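Local coordinates for 2L protein (PDB 3IT8) that probably binds and neutralises host tumour necrosis factor, using an MHC class I-like domain followed by an immunoglobulin-like domain, at residues 214-219 with 279-284. Numbering follows the deposited sequence.
Sequences TKWIES and PVCVVF
One face of the W216 indole lies against C281, whose CB stands 4.0 Å from the centroid of the six-membered ring; at the edge, near the ring plane, W216 CE3 meets P279 CB at 3.7 Å. The ring of F284 receives K215 differently: K215 CB sits at its edge, in plane, while K215 CD approaches F284 CE1 obliquely at 3.4 Å. With its SG anti to the backbone N (chi1 -174°), C281 also sets its sulfur over the W216 ring, SG to six-ring centroid 4.4 Å, a sulfur-aromatic contact. The same SG is disulfide-bonded to C202, giving the immunoglobulin arrangement of a tryptophan packed on the cystine that joins the two sheets. The strands pair antiparallel, with W216 and C281 on one face and K215, I217, V280 and V282 on the other. K215 and V282 exchange two backbone hydrogen bonds (K215 N to V282 O 2.9 Å), and I217 and V280 two more. I217 CD1 touches V282 CG2 at 3.9 Å. K215 NZ forms a salt bridge with E236. The sulfur thus meets both a pi face and the T214 hydroxyl, while the W216 NE1 hydrogen bond to D267 would limit the ring's freedom to turn, consistent with its face staying on C281.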
# COMPACT_ATOMS: atom_id res chain seq x y z
N THR D 214 -34.78 2.28 -15.33
CA THR D 214 -34.95 3.69 -15.55
C THR D 214 -34.94 4.47 -14.24
O THR D 214 -35.55 4.04 -13.24
CB THR D 214 -36.27 3.89 -16.30
OG1 THR D 214 -36.10 4.88 -17.30
CG2 THR D 214 -37.37 4.33 -15.36
N LYS D 215 -34.25 5.60 -14.26
CA LYS D 215 -34.18 6.49 -13.09
C LYS D 215 -34.61 7.90 -13.46
O LYS D 215 -34.14 8.47 -14.44
CB LYS D 215 -32.75 6.55 -12.52
CG LYS D 215 -32.32 5.30 -11.80
CD LYS D 215 -31.02 5.50 -11.05
CE LYS D 215 -30.75 4.28 -10.19
NZ LYS D 215 -29.67 4.51 -9.17
N TRP D 216 -35.51 8.46 -12.66
CA TRP D 216 -35.98 9.82 -12.87
C TRP D 216 -35.28 10.74 -11.87
O TRP D 216 -35.44 10.60 -10.66
CB TRP D 216 -37.50 9.92 -12.70
CG TRP D 216 -38.23 9.24 -13.79
CD1 TRP D 216 -38.64 7.94 -13.81
CD2 TRP D 216 -38.60 9.80 -15.06
NE1 TRP D 216 -39.24 7.65 -15.01
CE2 TRP D 216 -39.23 8.78 -15.80
CE3 TRP D 216 -38.46 11.07 -15.64
CZ2 TRP D 216 -39.72 8.98 -17.10
CZ3 TRP D 216 -38.95 11.27 -16.93
CH2 TRP D 216 -39.57 10.23 -17.64
N ILE D 217 -34.49 11.67 -12.41
CA ILE D 217 -33.73 12.60 -11.57
C ILE D 217 -33.99 14.06 -11.96
O ILE D 217 -33.98 14.40 -13.14
CB ILE D 217 -32.24 12.32 -11.70
CG1 ILE D 217 -31.96 10.85 -11.35
CG2 ILE D 217 -31.46 13.23 -10.81
CD1 ILE D 217 -30.54 10.43 -11.60
N GLU D 218 -34.22 14.91 -10.97
CA GLU D 218 -34.46 16.32 -11.24
C GLU D 218 -33.24 16.87 -11.97
O GLU D 218 -32.11 16.65 -11.54
CB GLU D 218 -34.74 17.06 -9.94
CG GLU D 218 -36.15 16.83 -9.44
CD GLU D 218 -36.38 17.34 -8.03
OE1 GLU D 218 -36.01 18.49 -7.75
OE2 GLU D 218 -36.94 16.58 -7.21
N SER D 219 -33.47 17.58 -13.07
CA SER D 219 -32.38 18.14 -13.88
C SER D 219 -31.38 19.04 -13.16
O SER D 219 -30.24 19.19 -13.62
CB SER D 219 -32.96 18.88 -15.08
OG SER D 219 -33.80 19.93 -14.66
N PRO D 279 -38.05 16.19 -13.69
CA PRO D 279 -37.12 15.08 -13.89
C PRO D 279 -36.69 14.89 -15.33
O PRO D 279 -37.35 15.34 -16.27
CB PRO D 279 -37.91 13.88 -13.37
CG PRO D 279 -39.30 14.23 -13.78
CD PRO D 279 -39.39 15.68 -13.37
N VAL D 280 -35.54 14.24 -15.46
CA VAL D 280 -34.95 13.90 -16.73
C VAL D 280 -34.89 12.36 -16.66
O VAL D 280 -34.76 11.79 -15.57
CB VAL D 280 -33.55 14.50 -16.85
CG1 VAL D 280 -32.65 13.97 -15.76
CG2 VAL D 280 -32.99 14.18 -18.19
N CYS D 281 -35.00 11.69 -17.79
CA CYS D 281 -34.99 10.24 -17.77
C CYS D 281 -33.59 9.66 -17.99
O CYS D 281 -32.94 9.95 -18.99
CB CYS D 281 -35.95 9.69 -18.83
SG CYS D 281 -36.16 7.88 -18.79
N VAL D 282 -33.13 8.85 -17.03
CA VAL D 282 -31.83 8.19 -17.16
C VAL D 282 -32.09 6.71 -17.43
O VAL D 282 -32.69 6.02 -16.61
CB VAL D 282 -30.98 8.30 -15.89
CG1 VAL D 282 -29.58 7.80 -16.18
CG2 VAL D 282 -30.93 9.75 -15.41
N VAL D 283 -31.64 6.23 -18.58
CA VAL D 283 -31.84 4.85 -19.01
C VAL D 283 -30.61 3.97 -18.85
O VAL D 283 -29.56 4.26 -19.43
CB VAL D 283 -32.27 4.81 -20.47
CG1 VAL D 283 -32.24 3.40 -21.00
CG2 VAL D 283 -33.66 5.40 -20.60
N PHE D 284 -30.75 2.89 -18.08
CA PHE D 284 -29.64 1.96 -17.87
C PHE D 284 -29.86 0.70 -18.68
O PHE D 284 -30.84 -0.02 -18.48
CB PHE D 284 -29.52 1.60 -16.39
CG PHE D 284 -29.17 2.76 -15.53
CD1 PHE D 284 -30.16 3.57 -14.99
CD2 PHE D 284 -27.84 3.05 -15.23
CE1 PHE D 284 -29.84 4.65 -14.17
CE2 PHE D 284 -27.49 4.13 -14.41
CZ PHE D 284 -28.50 4.93 -13.88